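Local coordinates for glycosyl hydrolase family 62 protein (Coprinopsis cinerea, PDB 5B6T) that hydrolyses alpha-L-arabinofuranosyl linkages, probably removing arabinose side groups from arabinoxylan, with a catalytic domain built as a beta-propeller, at residues Ser167-Leu171 and Ser172-Asn176; Asn189-Arg192 and Leu193-Ala196; Val199-Asp203 and Gly204-Tyr208. One frame throughout, in Å; residues are numbered along the deposited sequence.

How the contacts relate
All three contacts are local, each one unbroken piece of chain, and they follow one another along the sequence in the five-bladed beta-propeller of this family 62 domain. Contact 1 ends strand 163-170, in the blade that also holds strands 142-148, 152-158 and 182-186. Contacts 2 and 3 belong to the following blade: contact 2 leads into strand 195-202, and contact 3 closes the hairpin between 195-202 and 207-215. Centre to centre they lie about 23 Å apart; contact 1 is about 27 Å from contact 2 and about 20 Å from contact 3, touching neither. Contact 1 thus shapes the connection between the last two strands of one blade, while contacts 2 and 3 mark the two ends of strand 195-202 in the next.

Contact 1 (Ser167-Leu171 and Ser172-Asn176); sequences SQTSL and SNFPN
Two first torsions set up this turn: Thr169 turns OG1 anti to its own N (chi1 -166°), out toward Asn176, while Ser170 places OG between its N and carbonyl carbon (chi1 65°), over the start of the loop. Thr169 OG1 donates to Asn176 O at 2.7 Å, in the carbonyl plane and on a lone pair, which ties the end of the turn back to the last residues of the strand. The CG2 branch of the same threonine lies near the plane of the Phe174 ring, at its edge. Ser170 works with two oxygens: OG accepts from Asn173 N at 3.1 Å, and the carbonyl O accepts from Phe174 N, also at 3.1 Å. A water joins the serine hydroxyls, 2.8 Å from Ser170 OG and 2.5 Å from Ser172 OG. Further on, the peptide before Pro175 is cis; Asn176 N returns to Asn173 O at 2.8 Å, and Pro175 CB sits over one face of the Phe174 ring. That ring is buried, meeting Phe89 and Tyr96 of the strands 82-89 and 94-100. The bonds from Ser170 make an ST motif, and it runs straight into a type VIa turn with cis-proline, the pair turning the chain out of strand 163-170 on its way to strand 182-186.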
loop_
_atom_site.group_PDB
_atom_site.type_symbol
_atom_site.label_atom_id
_atom_site.label_comp_id
_atom_site.label_asym_id
_atom_site.label_seq_id
_atom_site.Cartn_x
_atom_site.Cartn_y
_atom_site.Cartn_z
ATOM N N SER A 167 -5.091 4.003 -15.112
ATOM C CA SER A 167 -4.952 3.478 -16.482
ATOM C C SER A 167 -5.493 2.079 -16.509
ATOM O O SER A 167 -5.635 1.406 -15.467
ATOM C CB SER A 167 -3.489 3.437 -16.933
ATOM O OG SER A 167 -2.960 4.743 -17.106
ATOM N N GLN A 168 -5.790 1.603 -17.714
ATOM C CA GLN A 168 -6.175 0.208 -17.858
ATOM C C GLN A 168 -5.559 -0.441 -19.069
ATOM O O GLN A 168 -5.136 0.246 -20.004
ATOM C CB GLN A 168 -7.700 0.092 -17.885
ATOM C CG GLN A 168 -8.349 0.945 -18.972
ATOM C CD GLN A 168 -9.842 0.755 -18.988
ATOM O OE1 GLN A 168 -10.538 1.016 -17.983
ATOM N NE2 GLN A 168 -10.361 0.282 -20.127
ATOM N N THR A 169 -5.469 -1.774 -19.006
ATOM C CA THR A 169 -5.052 -2.601 -20.117
ATOM C C THR A 169 -5.814 -3.924 -20.051
ATOM O O THR A 169 -6.488 -4.178 -19.073
ATOM C CB THR A 169 -3.515 -2.846 -20.122
ATOM O OG1 THR A 169 -3.100 -3.389 -21.379
ATOM C CG2 THR A 169 -3.079 -3.785 -19.034
ATOM N N SER A 170 -5.762 -4.745 -21.097
ATOM C CA SER A 170 -6.407 -6.051 -21.017
ATOM C C SER A 170 -5.654 -7.010 -20.110
ATOM O O SER A 170 -4.428 -6.942 -19.966
ATOM C CB SER A 170 -6.579 -6.695 -22.394
ATOM O OG SER A 170 -5.305 -6.967 -22.916
ATOM N N LEU A 171 -6.391 -7.954 -19.532
ATOM C CA LEU A 171 -5.768 -9.033 -18.780
ATOM C C LEU A 171 -4.708 -9.788 -19.599
ATOM O O LEU A 171 -3.666 -10.148 -19.063
ATOM C CB LEU A 171 -6.851 -9.981 -18.230
ATOM C CG LEU A 171 -6.481 -11.047 -17.207
ATOM C CD1 LEU A 171 -6.120 -10.421 -15.886
ATOM C CD2 LEU A 171 -7.670 -11.970 -17.021
ATOM N N SER A 172 -4.961 -10.049 -20.891
ATOM C CA SER A 172 -3.998 -10.797 -21.714
ATOM C C SER A 172 -2.751 -9.984 -22.023
ATOM O O SER A 172 -1.676 -10.556 -22.137
ATOM C CB SER A 172 -4.626 -11.305 -23.036
ATOM O OG SER A 172 -5.227 -10.241 -23.742
ATOM N N ASN A 173 -2.855 -8.659 -22.130
ATOM C CA ASN A 173 -1.678 -7.849 -22.484
ATOM C C ASN A 173 -0.799 -7.411 -21.298
ATOM O O ASN A 173 0.364 -7.069 -21.503
ATOM C CB ASN A 173 -2.077 -6.590 -23.239
ATOM C CG ASN A 173 -2.464 -6.869 -24.680
ATOM O OD1 ASN A 173 -2.050 -7.868 -25.270
ATOM N ND2 ASN A 173 -3.260 -5.986 -25.249
ATOM N N PHE A 174 -1.391 -7.423 -20.095
ATOM C CA PHE A 174 -0.673 -7.067 -18.862
ATOM C C PHE A 174 0.697 -7.765 -18.875
ATOM O O PHE A 174 0.778 -8.959 -19.160
ATOM C CB PHE A 174 -1.480 -7.435 -17.622
ATOM C CG PHE A 174 -0.800 -7.061 -16.331
ATOM C CD1 PHE A 174 -0.966 -5.799 -15.792
ATOM C CD2 PHE A 174 0.023 -7.965 -15.677
ATOM C CE1 PHE A 174 -0.305 -5.447 -14.604
ATOM C CE2 PHE A 174 0.690 -7.610 -14.500
ATOM C CZ PHE A 174 0.525 -6.346 -13.974
ATOM N N PRO A 175 1.782 -7.053 -18.543
ATOM C CA PRO A 175 1.897 -5.700 -18.007
ATOM C C PRO A 175 1.988 -4.606 -19.079
ATOM O O PRO A 175 2.171 -3.437 -18.721
ATOM C CB PRO A 175 3.222 -5.755 -17.253
ATOM C CG PRO A 175 4.054 -6.666 -18.103
ATOM C CD PRO A 175 3.106 -7.717 -18.603
ATOM N N ASN A 176 1.855 -4.962 -20.355
ATOM C CA ASN A 176 1.951 -3.986 -21.439
ATOM C C ASN A 176 0.598 -3.375 -21.762
ATOM O O ASN A 176 -0.446 -3.915 -21.389
ATOM C CB ASN A 176 2.527 -4.682 -22.676
ATOM C CG ASN A 176 3.898 -5.277 -22.399
ATOM O OD1 ASN A 176 4.796 -4.573 -21.976
ATOM N ND2 ASN A 176 4.023 -6.570 -22.556
HETATM O O HOH W 1 -6.078 -8.389 -25.167
#

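Contact 2 (Asn189-Arg192 and Leu193-Ala196); sequences NKNR and LFEA
Lys190 O accepts from Leu193 N at 3.2 Å, and this bond closes the single 3-10 turn of 190-192 as the chain heads for strand 195-202. The same carbonyl oxygen is met by Phe194. Its CB comes to 3.5 Å from Lys190 O, and CD1 to 3.6 Å from Lys190 O, with the oxygen at the ring edge and in the ring plane. Phe194 CG stands opposite its own N (chi1 -167°), which brings the ring edge back to Lys190 O; Asn191 OD1 approaches the ring too, 4.4 Å from Phe194 CD1, along an oblique line. The start of the turn is held by Asn189, whose OD1 accepts from Asn191 N at 3.0 Å in an Asx turn, while Arg192 N bonds to Asn189 O. Arg192 folds its chain at chi2 and chi3, and its NH2 finds a partner beyond the turn in Gln241 OE1. The Phe194 side chain comes within about 5 Å of the bound lead ion. Among the neighbouring strands, Phe194 and Glu195 both face Glu213 of strand 207-215 in a classic beta bulge, Leu193 packs on His212 of that strand and Trp226 of strand 221-228, and Arg221 of strand 221-228 forms a salt bridge with Glu195 OE2.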
loop_
_atom_site.group_PDB
_atom_site.type_symbol
_atom_site.label_atom_id
_atom_site.label_comp_id
_atom_site.label_asym_id
_atom_site.label_seq_id
_atom_site.Cartn_x
_atom_site.Cartn_y
_atom_site.Cartn_z
ATOM N N ASN A 189 -8.205 20.275 -2.304
ATOM C CA ASN A 189 -7.290 20.265 -1.173
ATOM C C ASN A 189 -6.490 18.962 -1.195
ATOM O O ASN A 189 -7.022 17.884 -0.875
ATOM C CB ASN A 189 -8.068 20.402 0.145
ATOM C CG ASN A 189 -7.167 20.372 1.358
ATOM O OD1 ASN A 189 -5.966 20.203 1.254
ATOM N ND2 ASN A 189 -7.753 20.514 2.533
ATOM N N LYS A 190 -5.230 19.055 -1.606
ATOM C CA LYS A 190 -4.393 17.864 -1.724
ATOM C C LYS A 190 -4.324 17.052 -0.434
ATOM O O LYS A 190 -4.181 15.819 -0.492
ATOM C CB LYS A 190 -2.987 18.218 -2.207
ATOM C CG LYS A 190 -2.194 19.043 -1.217
ATOM C CD LYS A 190 -0.838 19.468 -1.798
ATOM C CE LYS A 190 0.018 20.172 -0.761
ATOM N NZ LYS A 190 1.371 20.512 -1.299
ATOM N N ASN A 191 -4.450 17.692 0.714
ATOM C CA ASN A 191 -4.381 16.964 1.982
ATOM C C ASN A 191 -5.547 15.989 2.158
ATOM O O ASN A 191 -5.406 15.025 2.864
ATOM C CB ASN A 191 -4.340 17.942 3.147
ATOM C CG ASN A 191 -2.956 18.556 3.352
ATOM O OD1 ASN A 191 -2.028 18.304 2.607
ATOM N ND2 ASN A 191 -2.828 19.344 4.403
ATOM N N ARG A 192 -6.677 16.243 1.515
ATOM C CA ARG A 192 -7.845 15.373 1.628
ATOM C C ARG A 192 -7.706 14.091 0.807
ATOM O O ARG A 192 -8.393 13.106 1.082
ATOM C CB ARG A 192 -9.114 16.099 1.189
ATOM C CG ARG A 192 -9.522 17.252 2.076
ATOM C CD ARG A 192 -10.129 16.766 3.368
ATOM N NE ARG A 192 -11.455 16.180 3.167
ATOM C CZ ARG A 192 -12.247 15.667 4.119
ATOM N NH1 ARG A 192 -11.867 15.598 5.403
ATOM N NH2 ARG A 192 -13.429 15.191 3.742
ATOM N N LEU A 193 -6.803 14.083 -0.173
ATOM C CA LEU A 193 -6.646 12.928 -1.071
ATOM C C LEU A 193 -5.177 12.868 -1.463
ATOM O O LEU A 193 -4.775 13.202 -2.583
ATOM C CB LEU A 193 -7.569 13.080 -2.275
ATOM C CG LEU A 193 -7.797 11.817 -3.103
ATOM C CD1 LEU A 193 -8.739 10.859 -2.393
ATOM C CD2 LEU A 193 -8.326 12.160 -4.489
ATOM N N PHE A 194 -4.358 12.464 -0.495
ATOM C CA PHE A 194 -2.928 12.753 -0.579
ATOM C C PHE A 194 -2.110 11.679 -1.276
ATOM O O PHE A 194 -1.462 11.953 -2.282
ATOM C CB PHE A 194 -2.364 13.087 0.796
ATOM C CG PHE A 194 -0.988 13.687 0.737
ATOM C CD1 PHE A 194 -0.783 14.921 0.133
ATOM C CD2 PHE A 194 0.088 13.036 1.283
ATOM C CE1 PHE A 194 0.496 15.460 0.058
ATOM C CE2 PHE A 194 1.361 13.583 1.232
ATOM C CZ PHE A 194 1.569 14.787 0.608
ATOM N N GLU A 195 -2.111 10.458 -0.764
ATOM C CA GLU A 195 -1.346 9.387 -1.426
ATOM C C GLU A 195 -1.814 8.029 -0.907
ATOM O O GLU A 195 -2.840 7.951 -0.216
ATOM C CB GLU A 195 0.152 9.594 -1.170
ATOM C CG GLU A 195 0.551 9.559 0.302
ATOM C CD GLU A 195 1.955 10.043 0.607
ATOM O OE1 GLU A 195 2.742 10.403 -0.274
ATOM O OE2 GLU A 195 2.354 10.059 1.799
ATOM N N ALA A 196 -1.126 6.971 -1.312
ATOM C CA ALA A 196 -1.267 5.639 -0.718
ATOM C C ALA A 196 -2.671 5.070 -0.880
ATOM O O ALA A 196 -3.300 4.626 0.084
ATOM C CB ALA A 196 -0.855 5.659 0.744
#

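Contact 3 (Val199-Asp203 and Gly204-Tyr208); sequences VYRID and GSNEY
Tyr208, Arg201 and Ile202 carry this hairpin end, with the first two on one face of the sheet and Ile202 on the other. Arg201 and Tyr208 form an antiparallel non-hydrogen-bonded pair. The arginine chain bends at chi2 (62°), which lays CD over a face of the tyrosine ring in a CH-pi contact, 4.0 Å from Arg201 CD to the Tyr208 ring centroid, and carries the guanidinium on past the ring, their planes 53° apart. There it meets Ser205 O side-on: Arg201 NE donates at 3.1 Å and Arg201 NH2 at 2.8 Å to that one oxygen, which lies in the guanidinium plane and receives the two nitrogens from opposite faces of its own carbonyl plane. On the remaining nitrogen, a water accepts from Arg201 NH1 at 3.1 Å and sits 2.7 Å from Tyr208 OH, linking the two polar ends. A leucine in place of Arg201 would probably leave Ser205 O without either of these donors and Tyr208 OH without its water bridge.

The polar bonds of Ile202 are made by its backbone. Its N donates to Glu207 O at 2.9 Å, joining the strands beyond the turn, while Ile202 O takes Ser205 OG at 2.7 Å and Ser205 N at 3.3 Å, both from the same face of its plane. The two bonds to Ile202 O close the type II turn from Ile202 to Ser205, where Gly204 takes a positive phi. The Ile202 side chain packs CD1 against the Tyr208 backbone and also touches Leu209, while Tyr208 rests on Ile147, Ile231 and Trp235. Chemically, a single serine ties the turn together: its hydroxyl and N hold the isoleucine carbonyl, while its own carbonyl takes both donors of a guanidinium whose aliphatic stem rests on the tyrosine ring.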
loop_
_atom_site.group_PDB
_atom_site.type_symbol
_atom_site.label_atom_id
_atom_site.label_comp_id
_atom_site.label_asym_id
_atom_site.label_seq_id
_atom_site.Cartn_x
_atom_site.Cartn_y
_atom_site.Cartn_z
ATOM N N VAL A 199 -6.938 -0.516 -3.453
ATOM C CA VAL A 199 -8.169 -0.872 -4.150
ATOM C C VAL A 199 -8.352 -2.393 -4.118
ATOM O O VAL A 199 -7.481 -3.133 -4.529
ATOM C CB VAL A 199 -8.218 -0.346 -5.592
ATOM C CG1 VAL A 199 -9.632 -0.504 -6.150
ATOM C CG2 VAL A 199 -7.777 1.098 -5.621
ATOM N N TYR A 200 -9.508 -2.828 -3.576
ATOM C CA TYR A 200 -9.791 -4.250 -3.376
ATOM C C TYR A 200 -11.160 -4.663 -3.892
ATOM O O TYR A 200 -12.089 -3.854 -3.878
ATOM C CB TYR A 200 -9.772 -4.578 -1.906
ATOM C CG TYR A 200 -8.451 -4.339 -1.211
ATOM C CD1 TYR A 200 -7.377 -5.186 -1.416
ATOM C CD2 TYR A 200 -8.291 -3.274 -0.344
ATOM C CE1 TYR A 200 -6.172 -4.997 -0.760
ATOM C CE2 TYR A 200 -7.107 -3.081 0.335
ATOM C CZ TYR A 200 -6.027 -3.942 0.101
ATOM O OH TYR A 200 -4.843 -3.729 0.784
ATOM N N ARG A 201 -11.262 -5.913 -4.346
ATOM C CA ARG A 201 -12.573 -6.551 -4.575
ATOM C C ARG A 201 -13.105 -7.022 -3.238
ATOM O O ARG A 201 -12.386 -7.657 -2.457
ATOM C CB ARG A 201 -12.432 -7.725 -5.523
ATOM C CG ARG A 201 -13.674 -8.589 -5.675
ATOM C CD ARG A 201 -14.851 -7.816 -6.247
ATOM N NE ARG A 201 -16.067 -8.625 -6.218
ATOM C CZ ARG A 201 -16.332 -9.625 -7.061
ATOM N NH1 ARG A 201 -15.478 -9.956 -8.024
ATOM N NH2 ARG A 201 -17.474 -10.312 -6.930
ATOM N N ILE A 202 -14.369 -6.731 -2.954
ATOM C CA ILE A 202 -14.992 -7.161 -1.682
ATOM C C ILE A 202 -15.664 -8.501 -1.937
ATOM O O ILE A 202 -16.693 -8.547 -2.615
ATOM C CB ILE A 202 -16.004 -6.129 -1.145
ATOM C CG1 ILE A 202 -15.352 -4.760 -0.967
ATOM C CG2 ILE A 202 -16.588 -6.598 0.176
ATOM C CD1 ILE A 202 -16.332 -3.608 -0.756
ATOM N N ASP A 203 -15.099 -9.578 -1.371
ATOM C CA ASP A 203 -15.696 -10.911 -1.538
ATOM C C ASP A 203 -17.160 -10.945 -1.114
ATOM O O ASP A 203 -17.540 -10.293 -0.135
ATOM C CB ASP A 203 -14.955 -11.968 -0.727
ATOM C CG ASP A 203 -13.623 -12.370 -1.333
ATOM O OD1 ASP A 203 -13.397 -12.113 -2.537
ATOM O OD2 ASP A 203 -12.847 -12.991 -0.582
ATOM N N GLY A 204 -17.965 -11.688 -1.885
ATOM C CA GLY A 204 -19.390 -11.879 -1.604
ATOM C C GLY A 204 -20.304 -10.743 -2.069
ATOM O O GLY A 204 -21.502 -10.773 -1.802
ATOM N N SER A 205 -19.738 -9.747 -2.745
ATOM C CA SER A 205 -20.477 -8.599 -3.246
ATOM C C SER A 205 -19.976 -8.335 -4.654
ATOM O O SER A 205 -18.937 -8.841 -5.059
ATOM C CB SER A 205 -20.180 -7.373 -2.377
ATOM O OG SER A 205 -18.868 -6.889 -2.693
ATOM N N ASN A 206 -20.699 -7.514 -5.395
ATOM C CA ASN A 206 -20.237 -7.023 -6.679
ATOM C C ASN A 206 -19.733 -5.606 -6.476
ATOM O O ASN A 206 -20.117 -4.683 -7.185
ATOM C CB ASN A 206 -21.356 -7.063 -7.726
ATOM C CG ASN A 206 -21.779 -8.485 -8.080
ATOM O OD1 ASN A 206 -22.980 -8.808 -8.084
ATOM N ND2 ASN A 206 -20.810 -9.339 -8.377
ATOM N N GLU A 207 -18.892 -5.445 -5.470
ATOM C CA GLU A 207 -18.370 -4.125 -5.115
ATOM C C GLU A 207 -16.870 -4.149 -4.879
ATOM O O GLU A 207 -16.283 -5.188 -4.547
ATOM C CB GLU A 207 -19.016 -3.612 -3.846
ATOM C CG GLU A 207 -20.437 -3.116 -4.013
ATOM C CD GLU A 207 -21.005 -2.726 -2.669
ATOM O OE1 GLU A 207 -21.085 -3.626 -1.800
ATOM O OE2 GLU A 207 -21.324 -1.536 -2.467
ATOM N N TYR A 208 -16.302 -2.948 -4.960
ATOM C CA TYR A 208 -14.897 -2.668 -4.711
ATOM C C TYR A 208 -14.762 -1.637 -3.604
ATOM O O TYR A 208 -15.652 -0.792 -3.401
ATOM C CB TYR A 208 -14.225 -2.178 -5.994
ATOM C CG TYR A 208 -14.278 -3.239 -7.071
ATOM C CD1 TYR A 208 -15.393 -3.358 -7.882
ATOM C CD2 TYR A 208 -13.252 -4.172 -7.229
ATOM C CE1 TYR A 208 -15.484 -4.344 -8.848
ATOM C CE2 TYR A 208 -13.333 -5.173 -8.187
ATOM C CZ TYR A 208 -14.460 -5.260 -8.986
ATOM O OH TYR A 208 -14.562 -6.257 -9.933
HETATM O O HOH W 2 -13.130 -8.504 -9.431
#